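Local structure of Alpha/beta hydrolase (Pseudomonas aeruginosa PAO1, 4R1D) at residues L252-S256 / H535-Y539; Y431-R437 / R531-H535. The protein is probably a lipase effector of the H2 type VI secretion system, with an alpha/beta hydrolase fold, a bound calcium ion and the partner protein Tli4 as inhibitor. All blocks are in the same frame, centred on the assembly; numbering follows the deposited sequence.

Overall arrangement
Contacts 1 and 2 lie with their centres 13 Å apart, both at ends of strands in the six-stranded parallel sheet. Along the chain come first 252-256, ending strand 250-255, then 431-437, leaving strand 427-432; strand 274-280 lies between these two strands in the sheet. The partners, 531-535 and 535-539, are one continuous piece of the loop between strand 515-519 and helix 542-556. His535 belongs to both contacts, and Ser538 CB packs on Tyr533 CD1 at 3.4 Å. One loop is thus tied to two strand ends: contact 2 holds its approach to His535, while contact 1 sets that histidine against Ser256 in the probable active site.

Contact 1: residues L252-S256 / H535-Y539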
loop_
_atom_site.group_PDB
_atom_site.type_symbol
_atom_site.label_atom_id
_atom_site.label_comp_id
_atom_site.label_asym_id
_atom_site.label_seq_id
_atom_site.Cartn_x
_atom_site.Cartn_y
_atom_site.Cartn_z
ATOM N N LEU A 252 -8.395 -8.331 -18.272
ATOM C CA LEU A 252 -7.510 -7.942 -17.170
ATOM C C LEU A 252 -6.097 -8.460 -17.423
ATOM O O LEU A 252 -5.923 -9.587 -17.890
ATOM C CB LEU A 252 -8.012 -8.516 -15.832
ATOM C CG LEU A 252 -9.441 -8.176 -15.413
ATOM C CD1 LEU A 252 -9.740 -8.679 -14.003
ATOM C CD2 LEU A 252 -9.670 -6.664 -15.490
ATOM N N VAL A 253 -5.097 -7.637 -17.130
ATOM C CA VAL A 253 -3.698 -8.072 -17.157
ATOM C C VAL A 253 -3.130 -7.655 -15.812
ATOM O O VAL A 253 -3.133 -6.464 -15.466
ATOM C CB VAL A 253 -2.916 -7.423 -18.319
ATOM C CG1 VAL A 253 -1.454 -7.799 -18.246
ATOM C CG2 VAL A 253 -3.531 -7.834 -19.670
ATOM N N THR A 254 -2.700 -8.631 -15.019
ATOM C CA THR A 254 -2.329 -8.348 -13.641
ATOM C C THR A 254 -0.872 -8.650 -13.351
ATOM O O THR A 254 -0.268 -9.538 -13.956
ATOM C CB THR A 254 -3.195 -9.152 -12.640
ATOM O OG1 THR A 254 -2.746 -10.509 -12.589
ATOM C CG2 THR A 254 -4.664 -9.124 -13.060
ATOM N N HIS A 255 -0.318 -7.909 -12.401
ATOM C CA HIS A 255 1.014 -8.207 -11.872
ATOM C C HIS A 255 0.923 -8.570 -10.394
ATOM O O HIS A 255 0.269 -7.877 -9.609
ATOM C CB HIS A 255 1.918 -6.990 -12.048
ATOM C CG HIS A 255 3.325 -7.187 -11.577
ATOM N ND1 HIS A 255 4.193 -8.092 -12.154
ATOM C CD2 HIS A 255 4.016 -6.585 -10.586
ATOM C CE1 HIS A 255 5.363 -8.029 -11.539
ATOM N NE2 HIS A 255 5.284 -7.116 -10.592
ATOM N N SER A 256 1.561 -9.665 -10.012
ATOM C CA SER A 256 1.759 -9.922 -8.585
ATOM C C SER A 256 0.417 -9.971 -7.835
ATOM O O SER A 256 -0.532 -10.617 -8.280
ATOM C CB SER A 256 2.674 -8.825 -8.012
ATOM O OG SER A 256 2.989 -9.039 -6.640
ATOM N N HIS A 535 10.817 -10.758 -9.508
ATOM C CA HIS A 535 9.415 -10.387 -9.322
ATOM C C HIS A 535 9.054 -8.960 -9.749
ATOM O O HIS A 535 8.146 -8.746 -10.552
ATOM C CB HIS A 535 9.024 -10.591 -7.851
ATOM C CG HIS A 535 7.565 -10.406 -7.572
ATOM N ND1 HIS A 535 6.630 -11.384 -7.831
ATOM C CD2 HIS A 535 6.879 -9.364 -7.037
ATOM C CE1 HIS A 535 5.430 -10.952 -7.482
ATOM N NE2 HIS A 535 5.553 -9.729 -6.993
ATOM N N GLN A 536 9.756 -7.986 -9.187
ATOM C CA GLN A 536 9.369 -6.599 -9.325
ATOM C C GLN A 536 9.436 -6.172 -10.776
ATOM O O GLN A 536 8.601 -5.393 -11.242
ATOM C CB GLN A 536 10.303 -5.713 -8.520
ATOM C CG GLN A 536 9.964 -4.249 -8.666
ATOM C CD GLN A 536 8.655 -3.924 -7.999
ATOM O OE1 GLN A 536 7.606 -3.839 -8.649
ATOM N NE2 GLN A 536 8.702 -3.747 -6.681
ATOM N N GLU A 537 10.426 -6.702 -11.484
ATOM C CA GLU A 537 10.680 -6.308 -12.861
ATOM C C GLU A 537 10.182 -7.339 -13.872
ATOM O O GLU A 537 10.576 -7.297 -15.025
ATOM C CB GLU A 537 12.185 -6.097 -13.074
ATOM C CG GLU A 537 12.799 -5.012 -12.208
ATOM C CD GLU A 537 12.244 -3.643 -12.525
ATOM O OE1 GLU A 537 12.006 -3.366 -13.715
ATOM O OE2 GLU A 537 12.031 -2.838 -11.592
ATOM N N SER A 538 9.331 -8.267 -13.445
ATOM C CA SER A 538 8.944 -9.385 -14.324
ATOM C C SER A 538 8.404 -8.945 -15.694
ATOM O O SER A 538 8.693 -9.577 -16.717
ATOM C CB SER A 538 7.978 -10.358 -13.615
ATOM O OG SER A 538 6.716 -9.766 -13.318
ATOM N N TYR A 539 7.626 -7.866 -15.730
ATOM C CA TYR A 539 7.003 -7.460 -16.985
ATOM C C TYR A 539 7.985 -6.778 -17.918
ATOM O O TYR A 539 7.633 -6.404 -19.033
ATOM C CB TYR A 539 5.765 -6.585 -16.754
ATOM C CG TYR A 539 4.491 -7.389 -16.685
ATOM C CD1 TYR A 539 4.158 -8.291 -17.709
ATOM C CD2 TYR A 539 3.629 -7.271 -15.610
ATOM C CE1 TYR A 539 3.001 -9.023 -17.660
ATOM C CE2 TYR A 539 2.458 -8.020 -15.546
ATOM C CZ TYR A 539 2.154 -8.895 -16.578
ATOM O OH TYR A 539 0.996 -9.628 -16.524
#
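His535 points the edge of its imidazole at Ser256, with NE2 2.7 Å from Ser256 OG in the plane of the ring; the two share a hydrogen bond in which either may be donor. The hydroxyl swings out to the histidine because OG stands opposite the backbone N (chi1 -176°). The other ring nitrogen of His535, ND1, is hydrogen-bonded to Asp497 OD2, which fixes the rotation of the imidazole. Ser256 OG also receives a weak bond from Ile57 N.

Tyr539 comes in beside the strand. Its OH donates to Thr254 O at 2.9 Å, from above the carbonyl plane, and lies 3.5 Å from Val253 CG1. His255 and Tyr539 run past each other in opposite directions: their rings meet rim to rim, centroids 5.5 Å apart, with His255 CB in the plane of the tyrosine ring, 3.7 Å from CE2. The two histidine rings are set obliquely. His430 meets the Tyr539 ring, and Tyr144 that of His255.

Ser256 sits at the sharp turn between strand 250-255 and helix 258-267, with phi 58° and psi -134°, as in the nucleophile elbow of alpha/beta hydrolases. The Ser256-His535-Asp497 chain is therefore consistent with a catalytic triad, in which the histidine would act as general base toward the serine and the aspartate would orient it.

Contact 2: residues Y431-R437 / R531-H535; sequences YGADDSR and RGYEH
Arg437 and Arg531 lay their guanidinium groups flat on one another, centres 3.6 Å apart and planes only 19° off parallel, with each CZ over the centre of the other group. The opposite face of Arg437 is covered by the backbone at Tyr533 and Glu534 and by Glu534 CB, so its guanidinium is sandwiched. The two like charges would repel, but each group has partners at its edge, and the salt bridge of Arg437 NH1 with Glu498 probably offsets part of the cost.

Those edge partners are hydrogen-bond acceptors. Arg437 grips Gly532 O side-on with two nitrogens, NE at 2.8 Å and NH2 at 3.0 Å, both to the one oxygen. Arg531 divides its grip: NE reaches Ser436 OG at 2.8 Å in a nearly straight bond (172°), and NH2 reaches Ser436 O at 3.2 Å. Its chain extends from CG to NE, with CG opposite the backbone N (chi1 -179°), carrying the group out to Ser436.

Asp434 joins the segments through its carboxylate. OD2 takes Gly532 N at 2.7 Å from above the carboxylate plane, while OD1 accepts both the backbone N and the hydroxyl of Ser436, holding that serine in place for Arg531.

At the other end the Tyr533 ring rests on the strand backbone, CE1 3.7 Å from Gly432 N, and its OH is hydrogen-bonded to His519 of strand 515-519.

Asp434 OD1 and Ser436 N form an Asx turn, overlapping a type I beta turn from Asp434 to Arg437. This turn follows strand 427-432 of the alpha/beta hydrolase sheet and clasps the loop that leads to the probable active-site histidine, His535.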
loop_
_atom_site.group_PDB
_atom_site.type_symbol
_atom_site.label_atom_id
_atom_site.label_comp_id
_atom_site.label_asym_id
_atom_site.label_seq_id
_atom_site.Cartn_x
_atom_site.Cartn_y
_atom_site.Cartn_z
ATOM N N TYR A 431 4.691 -17.218 -14.472
ATOM C CA TYR A 431 5.366 -16.993 -13.207
ATOM C C TYR A 431 6.835 -17.397 -13.305
ATOM O O TYR A 431 7.222 -18.119 -14.223
ATOM C CB TYR A 431 4.661 -17.761 -12.078
ATOM C CG TYR A 431 4.626 -19.262 -12.283
ATOM C CD1 TYR A 431 3.787 -19.836 -13.232
ATOM C CD2 TYR A 431 5.438 -20.105 -11.526
ATOM C CE1 TYR A 431 3.757 -21.217 -13.426
ATOM C CE2 TYR A 431 5.409 -21.475 -11.706
ATOM C CZ TYR A 431 4.569 -22.025 -12.652
ATOM O OH TYR A 431 4.545 -23.396 -12.833
ATOM N N GLY A 432 7.638 -16.900 -12.371
ATOM C CA GLY A 432 9.064 -17.190 -12.325
ATOM C C GLY A 432 9.339 -18.352 -11.390
ATOM O O GLY A 432 8.997 -18.310 -10.205
ATOM N N ALA A 433 9.953 -19.397 -11.934
ATOM C CA ALA A 433 10.256 -20.590 -11.172
ATOM C C ALA A 433 11.715 -20.938 -11.408
ATOM O O ALA A 433 12.043 -21.680 -12.328
ATOM C CB ALA A 433 9.374 -21.726 -11.615
ATOM N N ASP A 434 12.589 -20.390 -10.576
ATOM C CA ASP A 434 14.015 -20.530 -10.821
ATOM C C ASP A 434 14.734 -20.836 -9.532
ATOM O O ASP A 434 14.575 -20.130 -8.532
ATOM C CB ASP A 434 14.577 -19.256 -11.442
ATOM C CG ASP A 434 15.913 -19.481 -12.114
ATOM O OD1 ASP A 434 16.921 -19.646 -11.399
ATOM O OD2 ASP A 434 15.961 -19.496 -13.362
ATOM N N ASP A 435 15.532 -21.898 -9.553
ATOM C CA ASP A 435 16.229 -22.323 -8.347
ATOM C C ASP A 435 17.438 -21.453 -8.001
ATOM O O ASP A 435 18.043 -21.643 -6.949
ATOM C CB ASP A 435 16.612 -23.799 -8.445
ATOM C CG ASP A 435 15.451 -24.715 -8.104
ATOM O OD1 ASP A 435 14.790 -24.468 -7.071
ATOM O OD2 ASP A 435 15.192 -25.672 -8.861
ATOM N N SER A 436 17.772 -20.485 -8.857
ATOM C CA SER A 436 18.817 -19.517 -8.506
ATOM C C SER A 436 18.263 -18.308 -7.746
ATOM O O SER A 436 18.984 -17.351 -7.466
ATOM C CB SER A 436 19.613 -19.066 -9.737
ATOM O OG SER A 436 18.872 -18.140 -10.513
ATOM N N ARG A 437 16.978 -18.351 -7.405
ATOM C CA ARG A 437 16.380 -17.287 -6.607
ATOM C C ARG A 437 15.678 -17.934 -5.429
ATOM O O ARG A 437 14.544 -18.382 -5.564
ATOM C CB ARG A 437 15.391 -16.488 -7.453
ATOM C CG ARG A 437 16.013 -15.934 -8.717
ATOM C CD ARG A 437 15.111 -14.925 -9.377
ATOM N NE ARG A 437 15.653 -14.402 -10.632
ATOM C CZ ARG A 437 16.410 -13.314 -10.734
ATOM N NH1 ARG A 437 16.750 -12.622 -9.654
ATOM N NH2 ARG A 437 16.828 -12.913 -11.927
ATOM N N ARG A 531 17.880 -17.218 -17.349
ATOM C CA ARG A 531 17.573 -17.279 -15.916
ATOM C C ARG A 531 16.192 -16.661 -15.690
ATOM O O ARG A 531 15.846 -15.668 -16.339
ATOM C CB ARG A 531 18.618 -16.482 -15.125
ATOM C CG ARG A 531 18.427 -16.488 -13.601
ATOM C CD ARG A 531 19.324 -15.437 -12.940
ATOM N NE ARG A 531 19.369 -15.593 -11.490
ATOM C CZ ARG A 531 19.729 -14.634 -10.638
ATOM N NH1 ARG A 531 20.079 -13.435 -11.087
ATOM N NH2 ARG A 531 19.739 -14.877 -9.332
ATOM N N GLY A 532 15.404 -17.254 -14.795
ATOM C CA GLY A 532 14.078 -16.732 -14.489
ATOM C C GLY A 532 14.165 -15.300 -14.002
ATOM O O GLY A 532 15.145 -14.908 -13.373
ATOM N N TYR A 533 13.137 -14.512 -14.297
ATOM C CA TYR A 533 13.141 -13.096 -13.973
ATOM C C TYR A 533 12.866 -12.846 -12.496
ATOM O O TYR A 533 12.420 -13.734 -11.775
ATOM C CB TYR A 533 12.120 -12.346 -14.844
ATOM C CG TYR A 533 10.822 -13.100 -15.042
ATOM C CD1 TYR A 533 9.878 -13.184 -14.017
ATOM C CD2 TYR A 533 10.535 -13.728 -16.247
ATOM C CE1 TYR A 533 8.679 -13.881 -14.190
ATOM C CE2 TYR A 533 9.347 -14.421 -16.434
ATOM C CZ TYR A 533 8.424 -14.503 -15.401
ATOM O OH TYR A 533 7.251 -15.196 -15.583
ATOM N N GLU A 534 13.155 -11.625 -12.059
ATOM C CA GLU A 534 12.879 -11.182 -10.706
ATOM C C GLU A 534 11.467 -10.602 -10.654
ATOM O O GLU A 534 10.979 -10.043 -11.630
ATOM C CB GLU A 534 13.918 -10.126 -10.300
ATOM C CG GLU A 534 13.756 -9.543 -8.897
ATOM C CD GLU A 534 12.775 -8.387 -8.844
ATOM O OE1 GLU A 534 12.720 -7.600 -9.814
ATOM O OE2 GLU A 534 12.041 -8.280 -7.836
ATOM N N HIS A 535 10.817 -10.758 -9.508
ATOM C CA HIS A 535 9.415 -10.387 -9.322
ATOM C C HIS A 535 9.054 -8.960 -9.749
ATOM O O HIS A 535 8.146 -8.746 -10.552
ATOM C CB HIS A 535 9.024 -10.591 -7.851
ATOM C CG HIS A 535 7.565 -10.406 -7.572
ATOM N ND1 HIS A 535 6.630 -11.384 -7.831
ATOM C CD2 HIS A 535 6.879 -9.364 -7.037
ATOM C CE1 HIS A 535 5.430 -10.952 -7.482
ATOM N NE2 HIS A 535 5.553 -9.729 -6.993
#